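Local atomic coordinates of beta-galactosidase (Bacillus circulans subsp. alkalophilus, PDB entry 3TTY), a protein that catalyses the hydrolysis of terminal non-reducing beta-D-galactose residues from beta-galactosides, using a TIM-barrel domain that binds galactose. Residues E27-F32 with E67-E72; T120-A125 with L229-K234; E176-A181 with Y192-I197; Q384-T389 with D651-K656; G535-S540 with I598-E603. All coordinates share one frame; numbering follows the deposited sequence.

Overall arrangement
Contacts 1, 2 and 3 come first along the chain and belong to the galactosidase domain, whose eight parallel strands close into a TIM barrel. Contact 1 joins helices 22-35 and 60-71, and contact 2 joins helices 119-135 and 215-243, their centres about 33 Å apart; both pack barrel helices together. Contact 3 falls in the chain between the two halves of contact 2, yet their centres are about 28 Å apart, and it sits by the interface with a second subunit. Contact 4 joins the barrel domain, at the end of helix 371-386, to the C-terminal domain (centres of contacts 1 and 4 about 26 Å apart). Contact 5 lies within the trimerisation domain, the centres of contacts 4 and 5 about 38 Å apart.

Contact 1: E27-F32 with E67-E72; sequences EDMRMF and ERLTKE
Met29 lays its side chain across the guanidinium of Arg68, with Met29 CG 3.6 Å from Arg68 CZ and over the centre of the planar group. The two chains run past each other in opposite directions. Beyond CG, the thioether meets two more residues: Met29 SD is 3.7 Å from Glu72 CG, and Met29 CE ends 3.6 Å from Leu69 CD2, where the two side chains cross at about a right angle. Bends at chi2 and chi3 (-49° and 102°) turn the methionine tip from the arginine to this leucine methyl. Within segment 67-72, Arg68 NH1 donates to Glu72 OE2 at 2.7 Å in a salt bridge with an N-H...O angle of 163°. The carboxylate oxygen lies in the guanidinium plane and accepts through its anti lone pair, so the bridge holds the group's edge while its face stays against Met29. Lys71 CE lies over the rim of the opposite face. In the second shell, Glu26 pairs with Arg68 NE, and Asn33 binds the other carboxylate oxygen of Glu72. Replacing Arg68 with an alanine would probably leave Glu72 OE2 without its cationic mate and uncover the methionine CG. Leu69 also packs on Ala40 and Val42 of strand 39-42, placing the contact in the outer helical layer of the TIM barrel, where helices 22-35 and 60-71 pack around the parallel strands.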
# COMPACT_ATOMS: atom_id res chain seq x y z
N GLU A 27 -32.90 34.21 2.05
CA GLU A 27 -33.42 32.87 2.33
C GLU A 27 -32.73 32.23 3.53
O GLU A 27 -33.38 31.55 4.32
CB GLU A 27 -33.31 31.98 1.09
CG GLU A 27 -34.41 32.20 0.08
CD GLU A 27 -35.79 32.10 0.71
OE1 GLU A 27 -36.43 33.16 0.87
OE2 GLU A 27 -36.22 30.98 1.04
N ASP A 28 -31.43 32.44 3.69
CA ASP A 28 -30.72 31.91 4.85
C ASP A 28 -31.34 32.42 6.15
O ASP A 28 -31.69 31.63 7.01
CB ASP A 28 -29.22 32.27 4.84
CG ASP A 28 -28.49 31.71 3.64
OD1 ASP A 28 -28.91 30.68 3.08
OD2 ASP A 28 -27.48 32.33 3.25
N MET A 29 -31.48 33.74 6.28
CA MET A 29 -32.04 34.34 7.49
C MET A 29 -33.42 33.75 7.77
O MET A 29 -33.73 33.39 8.91
CB MET A 29 -32.17 35.87 7.37
CG MET A 29 -30.86 36.63 7.21
SD MET A 29 -29.58 36.17 8.40
CE MET A 29 -28.56 35.11 7.37
N ARG A 30 -34.25 33.66 6.73
CA ARG A 30 -35.60 33.15 6.88
C ARG A 30 -35.57 31.72 7.41
O ARG A 30 -36.26 31.40 8.38
CB ARG A 30 -36.39 33.23 5.55
CG ARG A 30 -37.82 32.72 5.66
CD ARG A 30 -38.57 32.70 4.31
NE ARG A 30 -38.05 31.66 3.42
CZ ARG A 30 -38.35 30.37 3.53
NH1 ARG A 30 -39.18 29.95 4.48
NH2 ARG A 30 -37.82 29.50 2.68
N MET A 31 -34.76 30.87 6.80
CA MET A 31 -34.65 29.47 7.23
C MET A 31 -33.95 29.31 8.60
O MET A 31 -34.33 28.43 9.38
CB MET A 31 -34.02 28.60 6.14
CG MET A 31 -35.00 28.29 4.98
SD MET A 31 -34.41 27.32 3.57
CE MET A 31 -33.71 28.59 2.53
N PHE A 32 -32.96 30.15 8.89
CA PHE A 32 -32.28 30.11 10.19
C PHE A 32 -33.30 30.39 11.31
O PHE A 32 -33.26 29.76 12.36
CB PHE A 32 -31.09 31.09 10.27
CG PHE A 32 -29.93 30.74 9.35
CD1 PHE A 32 -29.89 29.52 8.68
CD2 PHE A 32 -28.88 31.63 9.16
CE1 PHE A 32 -28.84 29.21 7.82
CE2 PHE A 32 -27.82 31.33 8.31
CZ PHE A 32 -27.80 30.11 7.64
N GLU A 67 -23.67 42.82 9.63
CA GLU A 67 -24.81 43.69 9.83
C GLU A 67 -26.10 42.92 9.60
O GLU A 67 -27.01 42.95 10.42
CB GLU A 67 -24.72 44.92 8.92
CG GLU A 67 -25.76 46.00 9.19
CD GLU A 67 -25.77 46.47 10.64
OE1 GLU A 67 -24.73 46.32 11.33
OE2 GLU A 67 -26.82 46.98 11.09
N ARG A 68 -26.17 42.19 8.49
CA ARG A 68 -27.38 41.45 8.16
C ARG A 68 -27.79 40.46 9.25
O ARG A 68 -28.97 40.37 9.60
CB ARG A 68 -27.24 40.71 6.83
CG ARG A 68 -28.55 40.00 6.41
CD ARG A 68 -29.66 41.03 6.21
NE ARG A 68 -30.98 40.44 5.97
CZ ARG A 68 -31.84 40.08 6.93
NH1 ARG A 68 -31.52 40.25 8.22
NH2 ARG A 68 -33.01 39.57 6.61
N LEU A 69 -26.81 39.72 9.76
CA LEU A 69 -27.04 38.77 10.84
C LEU A 69 -27.44 39.47 12.13
O LEU A 69 -28.29 38.99 12.89
CB LEU A 69 -25.77 37.94 11.08
CG LEU A 69 -25.40 36.93 9.99
CD1 LEU A 69 -23.93 36.56 10.12
CD2 LEU A 69 -26.28 35.70 10.09
N THR A 70 -26.80 40.60 12.40
CA THR A 70 -27.12 41.39 13.58
C THR A 70 -28.59 41.81 13.55
O THR A 70 -29.25 41.84 14.59
CB THR A 70 -26.19 42.61 13.69
OG1 THR A 70 -24.85 42.17 13.89
CG2 THR A 70 -26.60 43.49 14.87
N LYS A 71 -29.10 42.10 12.36
CA LYS A 71 -30.51 42.43 12.18
C LYS A 71 -31.43 41.31 12.68
O LYS A 71 -32.49 41.57 13.24
CB LYS A 71 -30.79 42.77 10.72
CG LYS A 71 -31.95 43.71 10.50
CD LYS A 71 -31.84 44.43 9.15
CE LYS A 71 -31.89 43.46 7.96
NZ LYS A 71 -31.67 44.14 6.63
N GLU A 72 -31.01 40.06 12.48
CA GLU A 72 -31.76 38.91 12.99
C GLU A 72 -31.37 38.56 14.42
O GLU A 72 -31.82 37.55 14.95
CB GLU A 72 -31.51 37.68 12.12
CG GLU A 72 -31.89 37.87 10.68
CD GLU A 72 -33.30 38.37 10.55
OE1 GLU A 72 -34.18 37.84 11.25
OE2 GLU A 72 -33.53 39.31 9.77

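Contact 2: T120-A125 with L229-K234; sequences TYRKYA and LLECFK
Helices 119-135 and 215-243 meet here on the outside of the barrel, near the four-cysteine zinc site, with the side chain of Arg122 about 9 Å from the zinc ion. Arg122 and Tyr121 reach from the first helix to Cys232 and Glu231 on the second. Cys232 SG approaches the edge of the Tyr121 ring, 4.0 Å from Tyr121 CE2 and 88° off the ring normal, a sulfur-aromatic contact made in the ring plane. The same sulfur is 3.9 Å from Arg122 NE. The local helical axes are nearly parallel, 20° apart, and approach to 11.0 Å, as neighbouring helices of a TIM-barrel layer can; the gap is spanned by side chains. Arg122, extended from CG to NE, brings NH2 to 3.6 Å from Glu231 CB. Its charge does not bridge Glu231 directly, since Arg122 NH1 and Glu231 OE1 are 4.6 Å apart. One water joins them, accepting from Arg122 NH1 at 2.8 Å and donating to Glu231 OE1 at 2.8 Å, and it sits in the guanidinium plane. The carbonyl of Pro116, just after zinc ligand Cys115, accepts from Arg122 NE, while Glu231 OE2 has a salt bridge with Lys234 NZ whose hydrogen bond is weak.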
# COMPACT_ATOMS: atom_id res chain seq x y z
N THR A 120 6.74 34.98 6.95
CA THR A 120 5.67 35.61 6.19
C THR A 120 4.30 35.32 6.80
O THR A 120 3.53 36.23 7.06
CB THR A 120 5.69 35.20 4.73
OG1 THR A 120 6.89 35.72 4.14
CG2 THR A 120 4.47 35.75 4.00
N TYR A 121 4.03 34.05 7.05
CA TYR A 121 2.77 33.64 7.65
C TYR A 121 2.51 34.32 9.00
O TYR A 121 1.41 34.79 9.27
CB TYR A 121 2.72 32.13 7.80
CG TYR A 121 1.48 31.64 8.50
CD1 TYR A 121 0.25 31.66 7.86
CD2 TYR A 121 1.53 31.16 9.80
CE1 TYR A 121 -0.89 31.22 8.49
CE2 TYR A 121 0.38 30.72 10.44
CZ TYR A 121 -0.82 30.76 9.78
OH TYR A 121 -1.96 30.32 10.41
N ARG A 122 3.52 34.35 9.86
CA ARG A 122 3.35 34.96 11.17
C ARG A 122 3.12 36.46 11.05
O ARG A 122 2.29 37.01 11.75
CB ARG A 122 4.52 34.64 12.09
CG ARG A 122 4.53 33.19 12.55
CD ARG A 122 5.24 33.05 13.88
NE ARG A 122 5.50 31.66 14.23
CZ ARG A 122 5.96 31.27 15.41
NH1 ARG A 122 6.20 32.18 16.36
NH2 ARG A 122 6.17 29.97 15.66
N LYS A 123 3.85 37.11 10.14
CA LYS A 123 3.65 38.54 9.88
C LYS A 123 2.22 38.87 9.45
O LYS A 123 1.56 39.71 10.07
CB LYS A 123 4.65 39.06 8.83
CG LYS A 123 4.47 40.51 8.44
CD LYS A 123 5.54 40.96 7.46
CE LYS A 123 5.25 42.34 6.89
NZ LYS A 123 6.28 42.77 5.87
N TYR A 124 1.71 38.21 8.42
CA TYR A 124 0.39 38.60 7.92
C TYR A 124 -0.78 38.02 8.72
O TYR A 124 -1.85 38.62 8.79
CB TYR A 124 0.26 38.29 6.43
CG TYR A 124 1.18 39.15 5.61
CD1 TYR A 124 0.98 40.52 5.51
CD2 TYR A 124 2.28 38.59 4.95
CE1 TYR A 124 1.82 41.32 4.77
CE2 TYR A 124 3.14 39.40 4.20
CZ TYR A 124 2.91 40.76 4.12
OH TYR A 124 3.75 41.58 3.38
N ALA A 125 -0.57 36.86 9.34
CA ALA A 125 -1.62 36.27 10.15
C ALA A 125 -1.88 37.14 11.38
O ALA A 125 -3.02 37.39 11.74
CB ALA A 125 -1.27 34.83 10.55
N LEU A 229 3.02 25.29 16.22
CA LEU A 229 1.65 25.61 15.86
C LEU A 229 0.94 26.31 17.03
O LEU A 229 0.17 27.25 16.82
CB LEU A 229 0.91 24.35 15.42
CG LEU A 229 1.45 23.75 14.11
CD1 LEU A 229 1.10 22.28 13.98
CD2 LEU A 229 0.94 24.53 12.92
N LEU A 230 1.21 25.88 18.26
CA LEU A 230 0.62 26.53 19.42
C LEU A 230 1.06 28.00 19.49
O LEU A 230 0.25 28.88 19.80
CB LEU A 230 0.98 25.80 20.71
CG LEU A 230 0.33 26.34 22.00
CD1 LEU A 230 -1.19 26.46 21.87
CD2 LEU A 230 0.69 25.48 23.21
N GLU A 231 2.33 28.25 19.19
CA GLU A 231 2.83 29.62 19.14
C GLU A 231 2.01 30.46 18.16
O GLU A 231 1.67 31.61 18.44
CB GLU A 231 4.31 29.64 18.74
CG GLU A 231 5.28 29.32 19.87
CD GLU A 231 5.14 30.29 21.04
OE1 GLU A 231 5.21 31.51 20.80
OE2 GLU A 231 4.93 29.84 22.19
N CYS A 232 1.70 29.89 17.00
CA CYS A 232 0.86 30.61 16.05
C CYS A 232 -0.49 30.96 16.67
O CYS A 232 -0.91 32.12 16.62
CB CYS A 232 0.68 29.81 14.75
SG CYS A 232 2.22 29.61 13.81
N PHE A 233 -1.15 30.00 17.30
CA PHE A 233 -2.41 30.28 17.97
C PHE A 233 -2.30 31.44 18.97
O PHE A 233 -3.08 32.40 18.91
CB PHE A 233 -2.96 29.06 18.70
CG PHE A 233 -4.12 29.38 19.61
CD1 PHE A 233 -5.38 29.63 19.09
CD2 PHE A 233 -3.94 29.45 20.99
CE1 PHE A 233 -6.44 29.94 19.91
CE2 PHE A 233 -5.00 29.76 21.83
CZ PHE A 233 -6.26 30.00 21.30
N LYS A 234 -1.33 31.32 19.87
CA LYS A 234 -1.09 32.31 20.92
C LYS A 234 -0.80 33.67 20.34
O LYS A 234 -1.26 34.69 20.86
CB LYS A 234 0.06 31.88 21.83
CG LYS A 234 -0.10 30.49 22.43
CD LYS A 234 0.78 30.27 23.68
CE LYS A 234 2.19 30.84 23.50
NZ LYS A 234 3.07 30.54 24.66
O HOH W 1 7.23 32.00 18.92

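Contact 3: E176-A181 with Y192-I197; sequences EALNKA and YDWDEI
Leu178 reaches from helix 175-181 toward Trp194 of a 3-10 turn and Ile197 just after it. Its CB points toward segment 192-197, and CG stands anti to the backbone N (chi1 179°), which carries the branch point outward from the helix. There the two methyls divide the work. Leu178 CD1 comes 4.0 Å from Trp194 CZ3, meeting the six-membered part of the indole obliquely as the two side chains slide past each other in opposite directions. Leu178 CD2 meets Ile197 CD1 at 4.0 Å, tip to tip. Leu168 and Tyr172 of helix 158-172, together with Phe191, also pack on Leu178 and extend this apolar cluster.

The opposing backbone is a short 3-10 turn over residues 194-196. Glu196 OE1 accepts from Tyr192 N at 2.8 Å, with an N-H...O angle of 160°, approached from the syn side but 29° out of the carboxylate plane, tying the turn to the stretch that leads into it. Before the turn, Tyr192 OH hydrogen-bonds to the carbonyl oxygen of Ala48 of a second subunit, and Glu196 packs on Trp88 of that subunit. Since carbon atoms make both closest approaches and no hydrogen bond joins the two segments, the contact between them depends on shape and apolar burial.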
# COMPACT_ATOMS: atom_id res chain seq x y z
N GLU A 176 25.95 17.95 25.54
CA GLU A 176 26.18 16.79 26.40
C GLU A 176 24.83 16.26 26.91
O GLU A 176 24.60 15.05 26.92
CB GLU A 176 27.13 17.13 27.55
CG GLU A 176 27.60 15.91 28.32
CD GLU A 176 28.62 16.26 29.40
OE1 GLU A 176 29.59 16.99 29.10
OE2 GLU A 176 28.44 15.80 30.56
N ALA A 177 23.94 17.16 27.30
CA ALA A 177 22.62 16.76 27.78
C ALA A 177 21.78 16.22 26.64
O ALA A 177 21.00 15.28 26.81
CB ALA A 177 21.91 17.92 28.48
N LEU A 178 21.93 16.81 25.46
CA LEU A 178 21.20 16.31 24.31
C LEU A 178 21.63 14.88 23.96
O LEU A 178 20.81 13.98 23.83
CB LEU A 178 21.36 17.23 23.10
CG LEU A 178 20.61 16.67 21.88
CD1 LEU A 178 19.50 17.59 21.43
CD2 LEU A 178 21.56 16.34 20.74
N ASN A 179 22.94 14.68 23.82
CA ASN A 179 23.45 13.37 23.46
C ASN A 179 23.01 12.29 24.44
O ASN A 179 22.77 11.15 24.05
CB ASN A 179 24.98 13.39 23.29
CG ASN A 179 25.40 13.91 21.93
OD1 ASN A 179 24.86 13.49 20.90
ND2 ASN A 179 26.35 14.83 21.92
N LYS A 180 22.88 12.65 25.72
CA LYS A 180 22.42 11.68 26.71
C LYS A 180 20.90 11.44 26.63
O LYS A 180 20.45 10.29 26.61
CB LYS A 180 22.80 12.13 28.12
CG LYS A 180 22.63 11.06 29.20
CD LYS A 180 23.67 11.25 30.31
CE LYS A 180 23.30 10.50 31.57
NZ LYS A 180 22.01 11.02 32.12
N ALA A 181 20.13 12.51 26.59
CA ALA A 181 18.68 12.39 26.45
C ALA A 181 18.31 11.52 25.25
O ALA A 181 17.33 10.80 25.29
CB ALA A 181 18.02 13.76 26.33
N TYR A 192 28.34 16.68 17.54
CA TYR A 192 29.37 17.60 18.01
C TYR A 192 29.00 19.05 17.74
O TYR A 192 29.68 19.96 18.20
CB TYR A 192 30.73 17.29 17.38
CG TYR A 192 31.35 16.01 17.87
CD1 TYR A 192 31.86 15.92 19.16
CD2 TYR A 192 31.42 14.88 17.05
CE1 TYR A 192 32.44 14.74 19.63
CE2 TYR A 192 31.99 13.69 17.51
CZ TYR A 192 32.50 13.64 18.81
OH TYR A 192 33.07 12.48 19.28
N ASP A 193 27.91 19.25 17.01
CA ASP A 193 27.38 20.58 16.74
C ASP A 193 25.88 20.53 16.49
O ASP A 193 25.37 19.55 15.96
CB ASP A 193 28.08 21.22 15.54
CG ASP A 193 27.62 22.64 15.29
OD1 ASP A 193 27.70 23.47 16.22
OD2 ASP A 193 27.16 22.92 14.17
N TRP A 194 25.15 21.58 16.88
CA TRP A 194 23.70 21.58 16.72
C TRP A 194 23.28 21.45 15.25
O TRP A 194 22.28 20.80 14.93
CB TRP A 194 23.07 22.82 17.35
CG TRP A 194 23.40 22.99 18.80
CD1 TRP A 194 24.41 23.74 19.31
CD2 TRP A 194 22.72 22.41 19.92
NE1 TRP A 194 24.41 23.67 20.68
CE2 TRP A 194 23.38 22.86 21.08
CE3 TRP A 194 21.63 21.56 20.06
CZ2 TRP A 194 22.98 22.48 22.36
CZ3 TRP A 194 21.23 21.19 21.34
CH2 TRP A 194 21.91 21.64 22.47
N ASP A 195 24.05 22.05 14.35
CA ASP A 195 23.69 22.02 12.94
C ASP A 195 23.78 20.63 12.31
O ASP A 195 23.39 20.45 11.18
CB ASP A 195 24.51 23.03 12.13
CG ASP A 195 24.04 24.45 12.33
OD1 ASP A 195 24.73 25.39 11.86
OD2 ASP A 195 22.98 24.63 12.99
N GLU A 196 24.33 19.66 13.05
CA GLU A 196 24.42 18.29 12.56
C GLU A 196 23.09 17.53 12.73
O GLU A 196 22.88 16.47 12.14
CB GLU A 196 25.52 17.55 13.31
CG GLU A 196 26.92 18.01 12.94
CD GLU A 196 27.95 17.59 13.96
OE1 GLU A 196 27.63 16.74 14.82
OE2 GLU A 196 29.08 18.13 13.91
N ILE A 197 22.22 18.09 13.56
CA ILE A 197 20.90 17.54 13.84
C ILE A 197 19.95 17.87 12.70
O ILE A 197 19.88 19.03 12.26
CB ILE A 197 20.36 18.15 15.14
CG1 ILE A 197 21.29 17.82 16.30
CG2 ILE A 197 18.93 17.70 15.42
CD1 ILE A 197 21.10 18.71 17.52

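Contact 4: Q384-T389 with D651-K656; sequences QQLGDT and DLLTGK
Thr389 CG2 and Leu652 CD2 meet tip to tip at 3.7 Å, the closest approach between the two segments. Around the other apolar pairs the fit is looser: Leu386 CD2 stands 4.1 Å from Leu652 CB and, equally, 4.1 Å from Leu653 CD2, its side chain crossing both leucines at a slant. Leu386 is buried in this apolar patch, where Tyr332 of helix 326-336 touches both Leu386 and Leu653, and Tyr629 of strand 627-634 touches both Thr389 and Leu652. The solvent side contrasts with it: Gln385, Asp388 and Thr654 are exposed and make no close contact across. The threonine is positioned by its own turn. With chi1 at -53°, Thr389 OG1 lies beside the backbone N and donates to Leu386 O at 2.7 Å, in the carbonyl plane, while CG2 is left facing Leu652. Leu386 O also accepts from Thr389 N at 3.2 Å, closing a type II' turn with Gly387 at positive phi. A serine here would lack the methyl and would probably open a gap beside Leu652 CD2. In segment 651-656, Leu653 N donates to Asp651 OD1 at 3.0 Å, an Asx turn that shapes the loop. The whole is an interdomain contact, joining the end of helix 371-386 of the TIM-barrel domain to a loop of the C-terminal antiparallel beta domain.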
# COMPACT_ATOMS: atom_id res chain seq x y z
N GLN A 384 -33.98 26.01 22.28
CA GLN A 384 -34.59 27.25 22.73
C GLN A 384 -35.34 27.04 24.04
O GLN A 384 -35.21 27.84 24.96
CB GLN A 384 -35.53 27.81 21.66
CG GLN A 384 -34.81 28.61 20.60
CD GLN A 384 -35.67 28.87 19.40
OE1 GLN A 384 -36.69 28.20 19.20
NE2 GLN A 384 -35.28 29.83 18.57
N GLN A 385 -36.08 25.95 24.12
CA GLN A 385 -36.88 25.64 25.31
C GLN A 385 -36.01 25.32 26.53
O GLN A 385 -36.43 25.55 27.66
CB GLN A 385 -37.83 24.48 25.02
CG GLN A 385 -38.86 24.80 23.93
CD GLN A 385 -39.64 23.57 23.45
OE1 GLN A 385 -40.67 23.71 22.78
NE2 GLN A 385 -39.15 22.37 23.80
N LEU A 386 -34.81 24.80 26.31
CA LEU A 386 -33.92 24.48 27.43
C LEU A 386 -33.36 25.74 28.08
O LEU A 386 -33.07 25.75 29.27
CB LEU A 386 -32.78 23.55 27.00
CG LEU A 386 -33.16 22.11 26.67
CD1 LEU A 386 -31.95 21.37 26.16
CD2 LEU A 386 -33.76 21.40 27.88
N GLY A 387 -33.22 26.80 27.30
CA GLY A 387 -32.64 28.03 27.80
C GLY A 387 -31.32 27.77 28.50
O GLY A 387 -30.47 27.05 27.96
N ASP A 388 -31.14 28.31 29.70
CA ASP A 388 -29.84 28.27 30.38
C ASP A 388 -29.67 27.08 31.31
O ASP A 388 -28.65 26.97 31.98
CB ASP A 388 -29.59 29.56 31.16
CG ASP A 388 -30.52 29.73 32.37
OD1 ASP A 388 -30.57 30.84 32.93
OD2 ASP A 388 -31.20 28.75 32.76
N THR A 389 -30.67 26.20 31.34
CA THR A 389 -30.77 25.16 32.36
C THR A 389 -29.47 24.37 32.62
O THR A 389 -29.07 24.19 33.76
CB THR A 389 -31.90 24.15 32.03
OG1 THR A 389 -33.12 24.86 31.79
CG2 THR A 389 -32.11 23.17 33.18
N ASP A 651 -38.52 14.81 32.95
CA ASP A 651 -37.79 14.82 31.71
C ASP A 651 -37.82 16.25 31.18
O ASP A 651 -38.88 16.77 30.86
CB ASP A 651 -38.45 13.87 30.73
CG ASP A 651 -37.66 13.73 29.46
OD1 ASP A 651 -36.79 14.60 29.21
OD2 ASP A 651 -37.91 12.75 28.71
N LEU A 652 -36.66 16.89 31.09
CA LEU A 652 -36.60 18.28 30.68
C LEU A 652 -37.23 18.47 29.30
O LEU A 652 -37.80 19.52 29.01
CB LEU A 652 -35.16 18.77 30.67
CG LEU A 652 -34.80 19.89 31.66
CD1 LEU A 652 -35.68 19.85 32.91
CD2 LEU A 652 -33.32 19.83 32.03
N LEU A 653 -37.13 17.45 28.45
CA LEU A 653 -37.50 17.57 27.05
C LEU A 653 -39.00 17.40 26.78
O LEU A 653 -39.53 18.01 25.85
CB LEU A 653 -36.69 16.60 26.18
CG LEU A 653 -35.18 16.82 26.10
CD1 LEU A 653 -34.51 15.72 25.28
CD2 LEU A 653 -34.86 18.20 25.53
N THR A 654 -39.66 16.58 27.60
CA THR A 654 -41.11 16.39 27.49
C THR A 654 -41.90 17.17 28.55
O THR A 654 -43.09 17.42 28.39
CB THR A 654 -41.50 14.89 27.60
OG1 THR A 654 -41.12 14.38 28.89
CG2 THR A 654 -40.82 14.08 26.51
N GLY A 655 -41.23 17.55 29.63
CA GLY A 655 -41.89 18.20 30.75
C GLY A 655 -42.59 17.20 31.67
O GLY A 655 -43.15 17.59 32.69
N LYS A 656 -42.57 15.92 31.30
CA LYS A 656 -43.27 14.89 32.07
C LYS A 656 -42.52 14.46 33.33
O LYS A 656 -41.31 14.65 33.45
CB LYS A 656 -43.59 13.67 31.20
CG LYS A 656 -44.62 13.97 30.13
CD LYS A 656 -44.98 12.76 29.28
CE LYS A 656 -46.00 13.15 28.21
NZ LYS A 656 -46.36 12.03 27.29

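Contact 5: G535-S540 with I598-E603; sequences GGLRGS and IANLCE
A single hydrogen bond carries the polar part of this contact: Gly536 N donates to Asn600 OD1 at 2.9 Å, with an N-H...O angle of 160°. The donor lies in the amide plane, at a C=O...N angle of 126°, and therefore uses a lone pair of the oxygen. The other end of the same amide is engaged as well, because Asn600 ND2 hydrogen-bonds to the carbonyl of Trp534; these two bonds fix which way round the group is turned. With CG anti to its own carbonyl carbon (chi1 -74°), the asparagine leans from helix 591-604 toward Gly535 and Gly536 of the loop.

These elements belong to the trimerisation domain, in which the 535-540 loop connects antiparallel strands 525-530 and 540-544 of a mixed sheet and is tied here to a helix of the same domain.

The van der Waals part is small. Gly535 CA lies 3.5 Å from Asn600 OD1, and a CB at that position would clash with the oxygen; the positive phi of Gly535 also favours glycine. Leu537 CB is 4.1 Å from Asn600 ND2, and the buried Leu537 packs in addition on Leu530 of strand 525-530.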
# COMPACT_ATOMS: atom_id res chain seq x y z
N GLY A 535 -15.96 -11.17 43.71
CA GLY A 535 -16.99 -10.28 43.24
C GLY A 535 -17.54 -10.77 41.93
O GLY A 535 -17.84 -11.96 41.79
N GLY A 536 -17.65 -9.88 40.95
CA GLY A 536 -18.17 -10.23 39.65
C GLY A 536 -17.21 -11.01 38.77
O GLY A 536 -17.51 -11.27 37.61
N LEU A 537 -16.06 -11.39 39.30
CA LEU A 537 -15.06 -12.11 38.49
C LEU A 537 -14.95 -13.57 38.94
O LEU A 537 -14.81 -13.86 40.13
CB LEU A 537 -13.69 -11.42 38.60
CG LEU A 537 -12.97 -10.76 37.41
CD1 LEU A 537 -13.91 -10.20 36.35
CD2 LEU A 537 -11.98 -9.67 37.91
N ARG A 538 -15.00 -14.50 37.98
CA ARG A 538 -15.12 -15.91 38.31
C ARG A 538 -14.78 -16.82 37.14
O ARG A 538 -15.18 -16.57 36.00
CB ARG A 538 -16.55 -16.18 38.79
CG ARG A 538 -16.91 -17.62 39.01
CD ARG A 538 -18.27 -17.73 39.69
NE ARG A 538 -19.21 -16.71 39.22
CZ ARG A 538 -19.97 -16.83 38.13
NH1 ARG A 538 -19.90 -17.94 37.39
NH2 ARG A 538 -20.79 -15.85 37.78
N GLY A 539 -14.02 -17.88 37.41
CA GLY A 539 -13.62 -18.81 36.37
C GLY A 539 -12.57 -18.23 35.44
O GLY A 539 -11.64 -17.56 35.88
N SER A 540 -12.72 -18.49 34.14
CA SER A 540 -11.73 -18.12 33.13
C SER A 540 -12.21 -17.02 32.21
O SER A 540 -13.40 -16.92 31.90
CB SER A 540 -11.35 -19.34 32.29
OG SER A 540 -10.65 -20.29 33.07
N ILE A 598 -14.07 -3.72 36.68
CA ILE A 598 -14.65 -2.40 36.90
C ILE A 598 -15.72 -2.41 37.97
O ILE A 598 -15.76 -1.55 38.84
CB ILE A 598 -15.26 -1.89 35.60
CG1 ILE A 598 -14.15 -1.63 34.58
CG2 ILE A 598 -16.07 -0.64 35.85
CD1 ILE A 598 -13.09 -0.67 35.07
N ALA A 599 -16.62 -3.39 37.88
CA ALA A 599 -17.67 -3.56 38.86
C ALA A 599 -17.09 -3.75 40.27
O ALA A 599 -17.57 -3.16 41.25
CB ALA A 599 -18.56 -4.74 38.48
N ASN A 600 -16.04 -4.56 40.37
CA ASN A 600 -15.39 -4.79 41.65
C ASN A 600 -14.75 -3.54 42.20
O ASN A 600 -15.00 -3.15 43.35
CB ASN A 600 -14.35 -5.89 41.53
CG ASN A 600 -14.97 -7.25 41.42
OD1 ASN A 600 -16.19 -7.39 41.47
ND2 ASN A 600 -14.14 -8.28 41.25
N LEU A 601 -13.94 -2.89 41.37
CA LEU A 601 -13.22 -1.70 41.80
C LEU A 601 -14.18 -0.61 42.25
O LEU A 601 -13.92 0.05 43.25
CB LEU A 601 -12.30 -1.19 40.68
CG LEU A 601 -11.23 -2.19 40.24
CD1 LEU A 601 -10.05 -1.49 39.58
CD2 LEU A 601 -10.73 -3.04 41.41
N CYS A 602 -15.29 -0.45 41.54
CA CYS A 602 -16.28 0.56 41.91
C CYS A 602 -17.00 0.23 43.22
O CYS A 602 -17.20 1.09 44.08
CB CYS A 602 -17.29 0.79 40.78
SG CYS A 602 -16.58 1.51 39.25
N GLU A 603 -17.41 -1.02 43.39
CA GLU A 603 -18.06 -1.42 44.64
C GLU A 603 -17.11 -1.19 45.80
O GLU A 603 -17.51 -0.71 46.86
CB GLU A 603 -18.52 -2.88 44.61
CG GLU A 603 -19.25 -3.29 45.88
CD GLU A 603 -19.51 -4.79 45.98
OE1 GLU A 603 -19.97 -5.24 47.06
OE2 GLU A 603 -19.26 -5.52 44.99